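Local coordinates for protein peptide methionine sulfoxide reductase msrA/msrB (PDB 2H30) that uses electrons from DsbD, as a thioredoxin domain, to reduce the downstream methionine sulfoxide reductase domains of PilB, at residues L117-Y122 with Q135-G140; S21-A26 with G111-N116. The protein carries 2 engineered substitutions. One frame throughout, in Å; residues are numbered along the deposited sequence.

Interaction 1 of 2, residues L117-Y122 with Q135-G140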
loop_
_atom_site.group_PDB
_atom_site.type_symbol
_atom_site.label_atom_id
_atom_site.label_comp_id
_atom_site.label_asym_id
_atom_site.label_seq_id
_atom_site.Cartn_x
_atom_site.Cartn_y
_atom_site.Cartn_z
ATOM N N LEU A 117 1.314 -12.677 0.571
ATOM C CA LEU A 117 2.326 -12.120 1.433
ATOM C C LEU A 117 2.134 -12.447 2.904
ATOM O O LEU A 117 2.936 -11.994 3.739
ATOM C CB LEU A 117 2.436 -10.592 1.200
ATOM C CG LEU A 117 2.751 -10.149 -0.216
ATOM C CD1 LEU A 117 3.022 -8.609 -0.249
ATOM C CD2 LEU A 117 3.882 -10.846 -0.803
ATOM N N ASN A 118 1.097 -13.231 3.241
ATOM C CA ASN A 118 0.792 -13.556 4.635
ATOM C C ASN A 118 0.560 -12.303 5.500
ATOM O O ASN A 118 1.020 -12.222 6.655
ATOM C CB ASN A 118 1.868 -14.499 5.241
ATOM C CG ASN A 118 1.461 -15.115 6.560
ATOM O OD1 ASN A 118 0.273 -15.333 6.834
ATOM N ND2 ASN A 118 2.451 -15.369 7.407
ATOM N N ILE A 119 -0.199 -11.360 4.920
ATOM C CA ILE A 119 -0.542 -10.152 5.668
ATOM C C ILE A 119 -1.877 -10.442 6.354
ATOM O O ILE A 119 -2.841 -10.786 5.683
ATOM C CB ILE A 119 -0.512 -8.904 4.798
ATOM C CG1 ILE A 119 1.011 -8.612 4.525
ATOM C CG2 ILE A 119 -1.246 -7.756 5.530
ATOM C CD1 ILE A 119 1.301 -7.385 3.788
ATOM N N SER A 120 -1.903 -10.266 7.674
ATOM C CA SER A 120 -3.104 -10.578 8.449
ATOM C C SER A 120 -3.526 -9.442 9.377
ATOM O O SER A 120 -4.622 -9.503 10.019
ATOM C CB SER A 120 -2.914 -11.879 9.310
ATOM O OG SER A 120 -1.713 -11.750 10.072
ATOM N N VAL A 121 -2.642 -8.439 9.487
ATOM C CA VAL A 121 -2.888 -7.321 10.383
ATOM C C VAL A 121 -2.702 -6.029 9.631
ATOM O O VAL A 121 -1.917 -5.958 8.715
ATOM C CB VAL A 121 -2.060 -7.348 11.661
ATOM C CG1 VAL A 121 -2.239 -8.689 12.438
ATOM C CG2 VAL A 121 -0.659 -7.033 11.436
ATOM N N TYR A 122 -3.490 -5.052 10.015
ATOM C CA TYR A 122 -3.429 -3.737 9.354
ATOM C C TYR A 122 -3.148 -2.651 10.357
ATOM O O TYR A 122 -3.574 -2.746 11.566
ATOM C CB TYR A 122 -4.760 -3.432 8.698
ATOM C CG TYR A 122 -5.177 -4.378 7.582
ATOM C CD1 TYR A 122 -4.273 -4.752 6.571
ATOM C CD2 TYR A 122 -6.468 -4.841 7.504
ATOM C CE1 TYR A 122 -4.697 -5.550 5.483
ATOM C CE2 TYR A 122 -6.871 -5.671 6.436
ATOM C CZ TYR A 122 -5.977 -5.984 5.446
ATOM O OH TYR A 122 -6.337 -6.732 4.370
ATOM N N GLN A 135 10.900 -7.658 -0.877
ATOM C CA GLN A 135 12.119 -7.426 -0.090
ATOM C C GLN A 135 11.902 -7.280 1.406
ATOM O O GLN A 135 12.768 -7.626 2.209
ATOM C CB GLN A 135 12.868 -6.213 -0.611
ATOM C CG GLN A 135 13.287 -6.484 -2.052
ATOM C CD GLN A 135 14.036 -5.379 -2.672
ATOM O OE1 GLN A 135 13.800 -4.226 -2.385
ATOM N NE2 GLN A 135 14.857 -5.733 -3.676
ATOM N N ARG A 136 10.734 -6.788 1.806
ATOM C CA ARG A 136 10.505 -6.559 3.212
ATOM C C ARG A 136 9.001 -6.477 3.434
ATOM O O ARG A 136 8.264 -5.934 2.591
ATOM C CB ARG A 136 11.105 -5.172 3.615
ATOM C CG ARG A 136 11.074 -4.819 5.085
ATOM C CD ARG A 136 12.230 -5.576 5.832
ATOM N NE ARG A 136 12.292 -5.183 7.226
ATOM C CZ ARG A 136 13.144 -4.265 7.667
ATOM N NH1 ARG A 136 13.982 -3.679 6.810
ATOM N NH2 ARG A 136 13.148 -3.980 8.958
ATOM N N ILE A 137 8.557 -7.052 4.545
ATOM C CA ILE A 137 7.160 -6.868 5.032
ATOM C C ILE A 137 7.230 -6.412 6.480
ATOM O O ILE A 137 7.979 -6.955 7.318
ATOM C CB ILE A 137 6.354 -8.197 4.987
ATOM C CG1 ILE A 137 6.217 -8.664 3.529
ATOM C CG2 ILE A 137 4.974 -7.985 5.571
ATOM C CD1 ILE A 137 5.797 -10.135 3.380
ATOM N N VAL A 138 6.496 -5.333 6.766
ATOM C CA VAL A 138 6.459 -4.763 8.092
ATOM C C VAL A 138 5.039 -4.825 8.599
ATOM O O VAL A 138 4.128 -4.286 7.985
ATOM C CB VAL A 138 6.952 -3.283 8.058
ATOM C CG1 VAL A 138 6.870 -2.662 9.462
ATOM C CG2 VAL A 138 8.411 -3.238 7.507
ATOM N N LYS A 139 4.857 -5.451 9.786
ATOM C CA LYS A 139 3.533 -5.453 10.430
ATOM C C LYS A 139 3.376 -4.150 11.206
ATOM O O LYS A 139 4.285 -3.757 11.958
ATOM C CB LYS A 139 3.492 -6.598 11.448
ATOM C CG LYS A 139 2.231 -6.782 12.194
ATOM C CD LYS A 139 2.351 -8.108 13.021
ATOM C CE LYS A 139 2.314 -9.332 12.078
ATOM N NZ LYS A 139 2.547 -10.690 12.711
ATOM N N GLY A 140 2.230 -3.510 11.008
ATOM C CA GLY A 140 1.837 -2.303 11.764
ATOM C C GLY A 140 2.286 -1.045 11.083
ATOM O O GLY A 140 2.735 -1.087 9.937
#
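In the connection of the thioredoxin fold that leads from helix 112-116 to strand 124-128, Leu117 and Ile119 lie against Ile137 of the edge strand 134-139. The two branches of Ile137 divide the work. CD1 reaches Leu117, 3.4 Å from its backbone O and 4.0 Å from its CB; CG2 meets Ile119, whose CG1 and CD1 each lie 4.1 Å away, the two side chains crossing at a slant. With Ile119 CG1 anti to the carbonyl carbon (chi1 -73°) and CD1 extended beyond it (chi2 -175°), the ethyl branch comes to lie beside Ile137 CG2, although the CB bond does not point at the strand. No hydrogen bond joins the segments; the sound contacts set a methyl against a carbonyl oxygen and against methyl or methylene carbons.

Asn118 turns the chain off the helix with positive phi (57°) in a Schellman motif, separating the two contributing residues. Leu117 and Ile119 also touch Phe45 of strand 41-45, an inner strand of the same sheet. Farther along, the modelled side-chain contact of Val121 with Lys139 is implausibly short and remains doubtful. A post-helix loop packed on one face of a beta hairpin's outer strand fits the C-terminal beta-beta unit of a thioredoxin fold.

Interaction 2 of 2, residues S21-A26 with G111-N116. Engineered in segment 21-26: Met23 (natural residue Leu).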
loop_
_atom_site.group_PDB
_atom_site.type_symbol
_atom_site.label_atom_id
_atom_site.label_comp_id
_atom_site.label_asym_id
_atom_site.label_seq_id
_atom_site.Cartn_x
_atom_site.Cartn_y
_atom_site.Cartn_z
ATOM N N SER A 21 -1.116 -6.105 -11.899
ATOM C CA SER A 21 -1.385 -5.543 -13.232
ATOM C C SER A 21 -2.739 -6.061 -13.880
ATOM O O SER A 21 -3.244 -5.562 -14.910
ATOM C CB SER A 21 -0.074 -5.556 -14.067
ATOM O OG SER A 21 0.924 -4.642 -13.481
ATOM N N THR A 22 -3.422 -6.973 -13.178
ATOM C CA THR A 22 -4.741 -7.388 -13.563
ATOM C C THR A 22 -5.809 -6.667 -12.711
ATOM O O THR A 22 -7.015 -6.952 -12.783
ATOM C CB THR A 22 -4.848 -8.940 -13.408
ATOM O OG1 THR A 22 -5.035 -9.251 -12.036
ATOM C CG2 THR A 22 -3.521 -9.589 -13.840
HETATM N N MSE A 23 -5.371 -5.687 -11.901
HETATM C CA MSE A 23 -6.279 -5.099 -10.917
HETATM C C MSE A 23 -6.596 -3.648 -11.233
HETATM O O MSE A 23 -5.841 -2.979 -11.968
HETATM C CB MSE A 23 -5.652 -5.178 -9.511
HETATM C CG MSE A 23 -5.563 -6.624 -9.072
HETATM SE SE MSE A 23 -4.697 -6.640 -7.286
HETATM C CE MSE A 23 -4.545 -8.563 -7.222
ATOM N N LYS A 24 -7.723 -3.174 -10.680
ATOM C CA LYS A 24 -8.077 -1.770 -10.848
ATOM C C LYS A 24 -7.857 -1.035 -9.554
ATOM O O LYS A 24 -7.671 -1.674 -8.505
ATOM C CB LYS A 24 -9.565 -1.654 -11.126
ATOM C CG LYS A 24 -9.998 -2.324 -12.449
ATOM C CD LYS A 24 -11.489 -2.162 -12.610
ATOM C CE LYS A 24 -11.859 -2.719 -13.996
ATOM N NZ LYS A 24 -13.265 -2.356 -14.333
ATOM N N THR A 25 -7.860 0.284 -9.664
ATOM C CA THR A 25 -7.901 1.110 -8.453
ATOM C C THR A 25 -9.336 1.388 -8.032
ATOM O O THR A 25 -10.298 1.000 -8.720
ATOM C CB THR A 25 -7.211 2.407 -8.668
ATOM O OG1 THR A 25 -7.949 3.220 -9.606
ATOM C CG2 THR A 25 -5.724 2.156 -9.054
ATOM N N ALA A 26 -9.484 2.107 -6.931
ATOM C CA ALA A 26 -10.818 2.391 -6.431
ATOM C C ALA A 26 -11.607 3.300 -7.373
ATOM O O ALA A 26 -12.873 3.402 -7.242
ATOM C CB ALA A 26 -10.713 3.017 -5.011
ATOM N N GLY A 111 -8.398 -10.227 -1.690
ATOM C CA GLY A 111 -7.117 -10.153 -0.975
ATOM C C GLY A 111 -6.037 -11.129 -1.455
ATOM O O GLY A 111 -5.313 -11.708 -0.633
ATOM N N THR A 112 -5.918 -11.278 -2.780
ATOM C CA THR A 112 -4.904 -12.193 -3.334
ATOM C C THR A 112 -3.484 -11.858 -2.869
ATOM O O THR A 112 -2.748 -12.712 -2.370
ATOM C CB THR A 112 -4.932 -12.132 -4.838
ATOM O OG1 THR A 112 -6.202 -12.702 -5.233
ATOM C CG2 THR A 112 -3.812 -13.005 -5.413
ATOM N N ILE A 113 -3.126 -10.576 -2.949
ATOM C CA ILE A 113 -1.733 -10.229 -2.659
ATOM C C ILE A 113 -1.502 -10.341 -1.150
ATOM O O ILE A 113 -0.488 -10.892 -0.710
ATOM C CB ILE A 113 -1.435 -8.822 -3.127
ATOM C CG1 ILE A 113 -1.642 -8.745 -4.642
ATOM C CG2 ILE A 113 -0.021 -8.371 -2.604
ATOM C CD1 ILE A 113 -1.636 -7.382 -5.127
ATOM N N ALA A 114 -2.461 -9.864 -0.345
ATOM C CA ALA A 114 -2.315 -9.981 1.084
ATOM C C ALA A 114 -2.137 -11.458 1.502
ATOM O O ALA A 114 -1.313 -11.794 2.334
ATOM C CB ALA A 114 -3.535 -9.315 1.799
ATOM N N GLN A 115 -2.946 -12.339 0.919
ATOM C CA GLN A 115 -2.794 -13.761 1.222
ATOM C C GLN A 115 -1.422 -14.292 0.776
ATOM O O GLN A 115 -0.782 -15.014 1.552
ATOM C CB GLN A 115 -3.909 -14.553 0.541
ATOM C CG GLN A 115 -5.239 -14.289 1.209
ATOM C CD GLN A 115 -6.314 -15.092 0.539
ATOM O OE1 GLN A 115 -6.229 -16.319 0.511
ATOM N NE2 GLN A 115 -7.265 -14.430 -0.083
ATOM N N ASN A 116 -0.970 -13.945 -0.430
ATOM C CA ASN A 116 0.366 -14.350 -0.910
ATOM C C ASN A 116 1.481 -13.881 0.006
ATOM O O ASN A 116 2.485 -14.535 0.163
ATOM C CB ASN A 116 0.633 -13.831 -2.330
ATOM C CG ASN A 116 -0.261 -14.454 -3.381
ATOM O OD1 ASN A 116 -0.370 -13.910 -4.500
ATOM N ND2 ASN A 116 -0.912 -15.549 -3.045
#
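Gly111 O, at the start of the helix that presents Thr112 and Ile113 to Met23, is held by two groups of Gln115. The backbone N of Gln115 donates to Gly111 O at 2.9 Å, the first helical bond. Gln115 NE2 adds a weak one to the same Gly111 O, 3.4 Å long and bent to 127° at the hydrogen. Gly111 itself occupies the N-cap position, and the carboxylate of Asp108 accepts from the backbone N of both Thr112 and Ile113, which probably steadies this helix end electrostatically.

Across the contact the touching is apolar and rests on one long side chain. Met23, an engineered residue (natural Leu) modelled as selenomethionine, sends CG off anti to its carbonyl carbon (chi1 -67°) and runs extended from there, bridging a separation of 10.5 Å between Met23 CA and Thr112 CA. Its selenium lies 3.8 Å from Ile113 CD1. The methyl CE is also 3.8 Å from Ile113 CD1 and sits 3.9 Å from Ile113 CG1, so the end of Met23 lies across the outer part of the ethyl branch. Thr112 is more peripheral, its CB 4.3 Å from Met23 CE.

Around the pair, Ile113 packs on Val16, Thr19 and Met20 of helix 16-20, while Met23 rests on Val106 and Asp108. Lys24 pairs with Thr107, which adds the short, weakly bonded strand 24-25 to strand 105-107 as the outermost strand of the sheet. With 99 Å² buried and no hydrogen bond crossing, dispersion and exclusion of water probably account for the direct cohesion between the segments, whereas the polar bonds described here order the helix start and join strand 24-25 to the sheet.

Interactions 1 and 2 follow one another along the chain: segment 111-116 of interaction 2 runs directly into segment 117-122 of interaction 1. Their centres are 15 Å apart, yet they meet at the helix end, where Ile119 N lies 2.8 Å from Ala114 O in a probable hydrogen bond. Through this continuous piece the contacts reach opposite edges of one sheet, interaction 2 near strand 24-25 and interaction 1 at strand 134-139. Gln115 of segment 111-116 and Tyr122 of segment 117-122 both touch Phe82, and Tyr122 also touches Ala47, close in sequence to the thioredoxin-type CxxC motif that probably forms the redox site.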